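Local atomic coordinates of globin domain-containing protein (Pseudomonas aeruginosa, PDB entry 1TU9), a protein that belongs to the globin family and binds heme, consistent with oxygen binding and perhaps oxygen transport, although its physiological role is not established. Residues F23-F26 / Y27-F30; M67-S70 / K71-L75. One frame throughout, in Å; residues are numbered along the deposited sequence.

Contact 1. Residues F23-F26 / Y27-F30; sequences FDDF and YRHF. With PPI (propanoic acid), chain C; HEM (protoporphyrin IX containing Fe), chain B; EDO (1,2-ethanediol), chain E.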
ATOM      1  N   PHE A  23       7.930  -6.955  -4.242  1.00  6.91           N
ATOM      2  CA  PHE A  23       7.653  -5.598  -4.693  1.00  7.66           C
ATOM      3  C   PHE A  23       7.597  -5.503  -6.209  1.00  7.74           C
ATOM      4  O   PHE A  23       6.827  -4.713  -6.746  1.00  8.36           O
ATOM      5  CB  PHE A  23       8.662  -4.613  -4.095  1.00  8.92           C
ATOM      6  CG  PHE A  23       8.512  -4.471  -2.620  1.00  9.87           C
ATOM      7  CD1 PHE A  23       7.484  -3.710  -2.097  1.00 11.20           C
ATOM      8  CD2 PHE A  23       9.352  -5.139  -1.746  1.00 10.54           C
ATOM      9  CE1 PHE A  23       7.309  -3.597  -0.713  1.00 11.24           C
ATOM     10  CE2 PHE A  23       9.182  -5.029  -0.364  1.00 11.14           C
ATOM     11  CZ  PHE A  23       8.151  -4.255   0.131  1.00 10.58           C
ATOM     12  N   ASP A  24       8.376  -6.324  -6.910  1.00  7.72           N
ATOM     13  CA  ASP A  24       8.263  -6.413  -8.370  1.00  7.93           C
ATOM     14  C   ASP A  24       6.850  -6.833  -8.750  1.00  7.82           C
ATOM     15  O   ASP A  24       6.220  -6.262  -9.644  1.00  7.94           O
ATOM     16  CB  ASP A  24       9.216  -7.470  -8.951  1.00  8.28           C
ATOM     17  CG  ASP A  24      10.665  -7.092  -8.860  1.00  9.82           C
ATOM     18  OD1 ASP A  24      10.997  -5.895  -8.693  1.00 10.35           O
ATOM     19  OD2 ASP A  24      11.530  -7.987  -8.994  1.00 11.91           O
ATOM     20  N   ASP A  25       6.359  -7.871  -8.089  1.00  7.79           N
ATOM     21  CA  ASP A  25       5.039  -8.393  -8.392  1.00  7.72           C
ATOM     22  C   ASP A  25       3.942  -7.390  -8.024  1.00  7.39           C
ATOM     23  O   ASP A  25       2.999  -7.213  -8.786  1.00  7.68           O
ATOM     24  CB  ASP A  25       4.794  -9.736  -7.700  1.00  8.08           C
ATOM     25  CG  ASP A  25       5.560 -10.859  -8.321  1.00  9.28           C
ATOM     26  OD1 ASP A  25       6.051 -10.705  -9.459  1.00  9.90           O
ATOM     27  OD2 ASP A  25       5.664 -11.949  -7.740  1.00  9.41           O
ATOM     28  N   PHE A  26       4.074  -6.723  -6.884  1.00  7.50           N
ATOM     29  CA  PHE A  26       3.120  -5.688  -6.520  1.00  7.43           C
ATOM     30  C   PHE A  26       2.966  -4.684  -7.669  1.00  7.10           C
ATOM     31  O   PHE A  26       1.852  -4.416  -8.121  1.00  6.87           O
ATOM     32  CB  PHE A  26       3.528  -4.921  -5.262  1.00  7.88           C
ATOM     33  CG  PHE A  26       2.659  -3.728  -5.053  1.00  7.60           C
ATOM     34  CD1 PHE A  26       1.365  -3.880  -4.590  1.00  8.63           C
ATOM     35  CD2 PHE A  26       3.062  -2.479  -5.483  1.00  7.49           C
ATOM     36  CE1 PHE A  26       0.516  -2.785  -4.488  1.00  8.32           C
ATOM     37  CE2 PHE A  26       2.229  -1.391  -5.385  1.00  8.62           C
ATOM     38  CZ  PHE A  26       0.949  -1.544  -4.886  1.00  8.83           C
ATOM     39  N   TYR A  27       4.073  -4.105  -8.131  1.00  7.06           N
ATOM     40  CA  TYR A  27       3.967  -3.078  -9.171  1.00  7.48           C
ATOM     41  C   TYR A  27       3.499  -3.645 -10.495  1.00  7.14           C
ATOM     42  O   TYR A  27       2.759  -2.980 -11.204  1.00  6.94           O
ATOM     43  CB  TYR A  27       5.255  -2.233  -9.325  1.00  7.94           C
ATOM     44  CG  TYR A  27       5.298  -1.145  -8.280  1.00  8.07           C
ATOM     45  CD1 TYR A  27       6.130  -1.253  -7.172  1.00  8.84           C
ATOM     46  CD2 TYR A  27       4.450  -0.046  -8.353  1.00  9.03           C
ATOM     47  CE1 TYR A  27       6.134  -0.289  -6.185  1.00  9.70           C
ATOM     48  CE2 TYR A  27       4.452   0.924  -7.362  1.00  9.83           C
ATOM     49  CZ  TYR A  27       5.300   0.792  -6.279  1.00  9.40           C
ATOM     50  OH  TYR A  27       5.305   1.725  -5.272  1.00 11.35           O
ATOM     51  N   ARG A  28       3.875  -4.879 -10.822  1.00  7.36           N
ATOM     52  CA  ARG A  28       3.366  -5.482 -12.038  1.00  7.93           C
ATOM     53  C   ARG A  28       1.834  -5.546 -11.974  1.00  7.57           C
ATOM     54  O   ARG A  28       1.141  -5.192 -12.919  1.00  7.70           O
ATOM     55  CB  ARG A  28       3.969  -6.868 -12.271  1.00  8.82           C
ATOM     56  CG  ARG A  28       3.428  -7.569 -13.494  1.00  9.62           C
ATOM     57  CD  ARG A  28       4.207  -8.805 -13.877  1.00 10.55           C
ATOM     58  NE  ARG A  28       4.431  -9.723 -12.761  1.00 10.75           N
ATOM     59  CZ  ARG A  28       3.581 -10.660 -12.362  1.00 10.73           C
ATOM     60  NH1 ARG A  28       2.398 -10.793 -12.935  1.00 10.98           N
ATOM     61  NH2 ARG A  28       3.915 -11.473 -11.378  1.00 11.27           N
ATOM     62  N   HIS A  29       1.305  -6.004 -10.843  1.00  7.33           N
ATOM     63  CA  HIS A  29      -0.144  -6.115 -10.714  1.00  7.35           C
ATOM     64  C   HIS A  29      -0.820  -4.733 -10.707  1.00  6.87           C
ATOM     65  O   HIS A  29      -1.865  -4.535 -11.312  1.00  7.68           O
ATOM     66  CB  HIS A  29      -0.534  -6.827  -9.428  1.00  7.57           C
ATOM     67  CG  HIS A  29       0.033  -8.201  -9.292  1.00  8.27           C
ATOM     68  ND1 HIS A  29       0.080  -9.106 -10.327  1.00  9.64           N
ATOM     69  CD2 HIS A  29       0.521  -8.845  -8.210  1.00  9.22           C
ATOM     70  CE1 HIS A  29       0.595 -10.245  -9.887  1.00  8.91           C
ATOM     71  NE2 HIS A  29       0.881 -10.108  -8.610  1.00  9.47           N
ATOM     72  N   PHE A  30      -0.218  -3.798  -9.986  1.00  6.95           N
ATOM     73  CA  PHE A  30      -0.782  -2.462  -9.830  1.00  7.12           C
ATOM     74  C   PHE A  30      -0.814  -1.731 -11.182  1.00  7.03           C
ATOM     75  O   PHE A  30      -1.847  -1.192 -11.584  1.00  7.64           O
ATOM     76  CB  PHE A  30       0.052  -1.713  -8.789  1.00  7.27           C
ATOM     77  CG  PHE A  30      -0.509  -0.368  -8.358  1.00  7.07           C
ATOM     78  CD1 PHE A  30      -1.869  -0.128  -8.239  1.00  8.26           C
ATOM     79  CD2 PHE A  30       0.360   0.634  -7.992  1.00  8.28           C
ATOM     80  CE1 PHE A  30      -2.343   1.124  -7.801  1.00  8.81           C
ATOM     81  CE2 PHE A  30      -0.108   1.866  -7.544  1.00  8.66           C
ATOM     82  CZ  PHE A  30      -1.460   2.092  -7.444  1.00  9.21           C
TER
HETATM   83  C1  PPI C 302       3.248   4.390  -4.827  1.00 11.19           C
HETATM   84  C2  PPI C 302       2.051   3.576  -4.505  1.00 10.21           C
HETATM   85  C3  PPI C 302       2.331   2.212  -4.978  1.00 11.54           C
HETATM   86  O1  PPI C 302       3.306   5.556  -4.595  1.00 13.89           O
HETATM   87  O2  PPI C 302       4.299   3.811  -5.432  1.00 13.00           O
HETATM   88  CHA HEM B 301       4.836   8.585  -4.440  1.00 12.52           C
HETATM   89  CHB HEM B 301       3.236   5.675  -0.782  1.00 14.50           C
HETATM   90  CHC HEM B 301      -0.874   5.152  -3.096  1.00 10.61           C
HETATM   91  CHD HEM B 301       0.974   7.198  -7.053  1.00  8.76           C
HETATM   92  C1A HEM B 301       4.705   7.908  -3.222  1.00 14.22           C
HETATM   93  C2A HEM B 301       5.648   7.947  -2.112  1.00 17.42           C
HETATM   94  C3A HEM B 301       5.228   7.153  -1.127  1.00 16.33           C
HETATM   95  C4A HEM B 301       3.981   6.552  -1.535  1.00 13.87           C
HETATM   96  CMA HEM B 301       5.943   6.922   0.224  1.00 16.01           C
HETATM   97  CAA HEM B 301       6.926   8.793  -2.087  1.00 20.81           C
HETATM   98  CBA HEM B 301       6.736   9.952  -1.098  1.00 23.66           C
HETATM   99  CGA HEM B 301       5.400  10.652  -1.238  1.00 23.55           C
HETATM  100  O1A HEM B 301       5.169  11.314  -2.277  1.00 26.53           O
HETATM  101  O2A HEM B 301       4.550  10.574  -0.307  1.00 25.21           O
HETATM  102  C1B HEM B 301       1.959   5.282  -1.050  1.00 13.41           C
HETATM  103  C2B HEM B 301       1.065   4.472  -0.235  1.00 13.62           C
HETATM  104  C3B HEM B 301      -0.090   4.333  -0.880  1.00 12.54           C
HETATM  105  C4B HEM B 301       0.075   5.058  -2.141  1.00 11.34           C
HETATM  106  CMB HEM B 301       1.425   3.861   1.141  1.00 13.95           C
HETATM  107  CAB HEM B 301      -1.345   3.536  -0.432  1.00 11.81           C
HETATM  108  CBB HEM B 301      -1.797   3.549   0.826  1.00 13.99           C
HETATM  109  C1C HEM B 301      -0.680   5.595  -4.382  1.00  8.69           C
HETATM  110  C2C HEM B 301      -1.614   5.360  -5.434  1.00  9.06           C
HETATM  111  C3C HEM B 301      -1.112   5.889  -6.543  1.00  7.95           C
HETATM  112  C4C HEM B 301       0.153   6.496  -6.210  1.00  8.57           C
HETATM  113  CMC HEM B 301      -2.939   4.617  -5.247  1.00  9.94           C
HETATM  114  CAC HEM B 301      -1.815   5.868  -7.905  1.00  9.59           C
HETATM  115  CBC HEM B 301      -1.148   5.811  -9.048  1.00 10.49           C
HETATM  116  C1D HEM B 301       2.159   7.788  -6.733  1.00  8.94           C
HETATM  117  C2D HEM B 301       2.953   8.518  -7.669  1.00  9.45           C
HETATM  118  C3D HEM B 301       4.169   8.962  -6.897  1.00 10.69           C
HETATM  119  C4D HEM B 301       4.003   8.446  -5.549  1.00 11.61           C
HETATM  120  CMD HEM B 301       2.631   8.781  -9.143  1.00  9.52           C
HETATM  121  CAD HEM B 301       5.327   9.752  -7.520  1.00 10.84           C
HETATM  122  CBD HEM B 301       6.177   8.793  -8.371  1.00 11.02           C
HETATM  123  CGD HEM B 301       7.279   9.536  -9.104  1.00 10.51           C
HETATM  124  O1D HEM B 301       6.957  10.310 -10.043  1.00 10.52           O
HETATM  125  O2D HEM B 301       8.481   9.375  -8.755  1.00 10.01           O
HETATM  126  NA  HEM B 301       3.715   7.041  -2.813  1.00 14.03           N
HETATM  127  NB  HEM B 301       1.318   5.639  -2.211  1.00 11.36           N
HETATM  128  NC  HEM B 301       0.404   6.290  -4.869  1.00  9.27           N
HETATM  129  ND  HEM B 301       2.793   7.767  -5.507  1.00  9.74           N
HETATM  130 FE   HEM B 301       2.128   6.794  -3.848  1.00 11.32          FE
HETATM  131  C1  EDO E 304       7.175  -3.638 -12.254  1.00 19.92           C
HETATM  132  O1  EDO E 304       7.648  -4.335 -11.120  1.00 17.87           O
HETATM  133  C2  EDO E 304       7.700  -2.221 -12.220  1.00 21.17           C
HETATM  134  O2  EDO E 304       9.111  -2.236 -12.258  1.00 22.40           O
HETATM  135  O   HOH W   1       7.003  -9.170 -11.503  1.00 13.98           O
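On helix 22-32, which lines the distal side of the globin heme pocket, an aromatic cluster forms where Phe26 meets Tyr27 and Phe30. The Phe26 ring turns its edge onto the face of Tyr27 in a T-shaped pair, planes at 83°, with Phe26 CD2 3.6 Å above the centre of the Tyr27 ring. One turn on, Phe30 CB lies over a face of Phe26 in a CH-pi contact, and Phe30 CD2 is 3.8 Å from Phe26 CE2. Both phenylalanines hold CG trans to the backbone N (chi1 170° and -172°), which lays them side by side. Trp94 of helix 90-105 meets both rings edge-to-face. On the outer side of the helix, Arg28 NH2 forms a salt bridge with Asp25 OD1 (3.0 Å) from above the carboxylate plane, and water 1 joins the same oxygen to Arg28 NE. His29 lays a ring face over Asp25 O, while its NE2 is hydrogen-bonded to Glu104 OE1. Propanoic acid binds heme iron through O1 (1.9 Å); Tyr27 OH donates to its O2, at a doubtfully short 2.3 Å, and Gln49 NE2 also hydrogen-bonds the acid. Together these two would be expected to hold the carboxyl group on the iron, while C3 rests against Phe26 and Phe30.

Contact 2. Residues M67-S70 / K71-L75; sequences MSDS and KLRAL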
ATOM      1  N   MET A  67       0.712   4.995  16.308  1.00  9.45           N
ATOM      2  CA  MET A  67       1.505   6.189  16.074  1.00 11.18           C
ATOM      3  C   MET A  67       0.599   7.320  15.658  1.00 11.75           C
ATOM      4  O   MET A  67      -0.460   7.078  15.078  1.00 11.10           O
ATOM      5  CB  MET A  67       2.573   5.934  15.024  1.00 11.46           C
ATOM      6  CG  MET A  67       3.647   4.976  15.522  1.00 16.01           C
ATOM      7  SD  MET A  67       4.516   5.413  17.061  1.00 23.43           S
ATOM      8  CE  MET A  67       5.683   6.615  16.491  1.00 26.36           C
ATOM      9  N   SER A  68       1.226   8.509  15.740  0.50 13.99           N
ATOM     10  CA  SER A  68       0.619   9.836  15.504  0.50 14.31           C
ATOM     11  C   SER A  68       0.115   9.860  13.999  0.50 14.66           C
ATOM     12  O   SER A  68       0.902   9.403  13.146  0.50 14.32           O
ATOM     13  CB  SER A  68       1.693  10.980  15.765  0.50 15.32           C
ATOM     14  OG  SER A  68       1.165  12.302  15.360  0.50 17.55           O
ATOM     15  N   ASP A  69      -1.090  10.396  13.659  1.00 13.74           N
ATOM     16  CA  ASP A  69      -1.491  10.502  12.269  1.00 14.64           C
ATOM     17  C   ASP A  69      -0.650  11.465  11.412  1.00 14.97           C
ATOM     18  O   ASP A  69      -0.982  11.663  10.261  1.00 13.95           O
ATOM     19  CB  ASP A  69      -2.978  10.889  12.195  1.00 14.67           C
ATOM     20  CG  ASP A  69      -3.246  12.325  12.599  1.00 16.76           C
ATOM     21  OD1 ASP A  69      -2.306  13.071  12.947  1.00 15.87           O
ATOM     22  OD2 ASP A  69      -4.407  12.793  12.576  1.00 21.36           O
ATOM     23  N   SER A  70       0.419  12.037  11.968  0.50 15.82           N
ATOM     24  CA  SER A  70       1.207  13.064  11.283  0.50 16.75           C
ATOM     25  C   SER A  70       1.735  12.617   9.920  0.50 16.48           C
ATOM     26  O   SER A  70       1.594  13.342   8.939  0.50 16.43           O
ATOM     27  CB  SER A  70       2.368  13.527  12.173  0.50 17.39           C
ATOM     28  OG  SER A  70       1.882  14.287  13.270  0.50 18.49           O
ATOM     29  N   LYS A  71       2.326  11.431   9.857  1.00 15.48           N
ATOM     30  CA  LYS A  71       2.897  10.919   8.601  1.00 15.90           C
ATOM     31  C   LYS A  71       1.812  10.612   7.571  1.00 14.07           C
ATOM     32  O   LYS A  71       1.986  10.884   6.382  1.00 13.09           O
ATOM     33  CB  LYS A  71       3.761   9.678   8.829  1.00 17.19           C
ATOM     34  CG  LYS A  71       5.125   9.965   9.453  1.00 19.86           C
ATOM     35  CD  LYS A  71       6.007   8.741   9.346  1.00 21.85           C
ATOM     36  CE  LYS A  71       7.294   8.855  10.140  1.00 23.58           C
ATOM     37  NZ  LYS A  71       8.164   7.667   9.892  1.00 26.09           N
ATOM     38  N   LEU A  72       0.687  10.067   8.017  1.00 12.23           N
ATOM     39  CA  LEU A  72      -0.425   9.786   7.115  1.00 13.04           C
ATOM     40  C   LEU A  72      -1.061  11.062   6.582  1.00 12.00           C
ATOM     41  O   LEU A  72      -1.471  11.120   5.423  1.00 11.18           O
ATOM     42  CB  LEU A  72      -1.445   8.902   7.814  1.00 13.00           C
ATOM     43  CG  LEU A  72      -1.138   7.418   7.624  1.00 15.19           C
ATOM     44  CD1 LEU A  72       0.254   6.862   7.315  1.00 17.89           C
ATOM     45  CD2 LEU A  72      -2.228   6.434   7.986  1.00 15.93           C
ATOM     46  N   ARG A  73      -1.118  12.097   7.409  1.00 12.41           N
ATOM     47  CA  ARG A  73      -1.594  13.401   6.963  1.00 14.80           C
ATOM     48  C   ARG A  73      -0.695  13.938   5.854  1.00 13.60           C
ATOM     49  O   ARG A  73      -1.188  14.500   4.877  1.00 13.82           O
ATOM     50  CB  ARG A  73      -1.646  14.392   8.129  1.00 16.16           C
ATOM     51  CG  ARG A  73      -2.816  14.174   9.053  1.00 19.02           C
ATOM     52  CD  ARG A  73      -2.883  15.182  10.186  1.00 23.06           C
ATOM     53  NE  ARG A  73      -4.119  15.059  10.952  1.00 29.24           N
ATOM     54  CZ  ARG A  73      -4.356  15.648  12.124  1.00 35.04           C
ATOM     55  NH1 ARG A  73      -3.433  16.406  12.714  1.00 38.48           N
ATOM     56  NH2 ARG A  73      -5.525  15.460  12.724  1.00 35.42           N
ATOM     57  N   ALA A  74       0.613  13.757   6.015  1.00 13.06           N
ATOM     58  CA  ALA A  74       1.596  14.182   5.028  1.00 13.32           C
ATOM     59  C   ALA A  74       1.427  13.424   3.705  1.00 12.80           C
ATOM     60  O   ALA A  74       1.518  14.032   2.638  1.00 12.94           O
ATOM     61  CB  ALA A  74       3.008  14.008   5.578  1.00 14.11           C
ATOM     62  N   LEU A  75       1.192  12.120   3.767  1.00 11.78           N
ATOM     63  CA  LEU A  75       0.867  11.318   2.576  1.00 11.51           C
ATOM     64  C   LEU A  75      -0.451  11.775   1.957  1.00 10.59           C
ATOM     65  O   LEU A  75      -0.589  11.848   0.730  1.00  9.81           O
ATOM     66  CB  LEU A  75       0.782   9.831   2.924  1.00 12.25           C
ATOM     67  CG  LEU A  75       2.072   9.001   2.956  1.00 14.91           C
ATOM     68  CD1 LEU A  75       1.780   7.634   3.549  1.00 16.68           C
ATOM     69  CD2 LEU A  75       2.634   8.830   1.556  1.00 16.33           C
TER
HETATM   70  O   HOH W   2       0.820   8.598  10.555  1.00 10.94           O
HETATM   71  O   HOH W   3       3.343   9.906  12.495  1.00 20.89           O
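Ser68 O is gripped by two waters that carry it to the first turn of helix 70-78. Water 2 donates to Ser68 O at 2.7 Å and accepts from Leu72 N at 2.9 Å, bridging the carbonyl to the amide four residues on; water 3 likewise donates to Ser68 O and accepts from Lys71 N, over a longer 3.2 Å. The carbonyl of Ser68, just before the helix, thus reaches both amides through solvent. Arg73 N donates to Asp69 O at 2.9 Å, and Ala74 N to Ser70 O at 3.1 Å. The segment is the passage from the loop after helix 46-64 into helix 70-78, the helix that leads to the heme-ligating His79 of this globin. On this turn the model places a salt bridge between Asp69 OD2 and Arg73 NE, four residues apart, but its details are doubtful because OD2 sits too close to its neighbour. As modelled, the carboxylate lies over one face of the guanidinium, off-centre, and this arrangement shares the same uncertainty. Asp69 turns toward Arg73 with CG between its backbone N and carbonyl carbon (chi1 72°), while Arg73 runs extended from CG to NE and passes CG close to Asp69 O. Leu72 is buried against Leu60 and Tyr63 of helix 46-64 and Val127 of helix 111-130. Lys71, at the surface, runs extended beyond CG, and its NZ is hydrogen-bonded to Asn59 OD1.

How the contacts relate
Contact 1 and contact 2 lie on opposite sides of the chain's centre, their own centres 25 Å apart and their nearest atoms about 10 Å apart, so they do not touch. The heme relates them. Residues 23-30 supply Phe26, Tyr27 and Phe30 to the propanoic acid pocket, whereas helix 70-78, which contact 2 opens, brings Leu75 against the heme and leads to Ser78, hydrogen-bonded to it, and to the axial ligand His79. The side chain of Leu72 is about 7 Å from the heme and about 12 Å from the propanoic acid. Helix 46-64 borders both contacts, through Leu53 against Phe26 and Tyr27 and through Leu60 against Leu72.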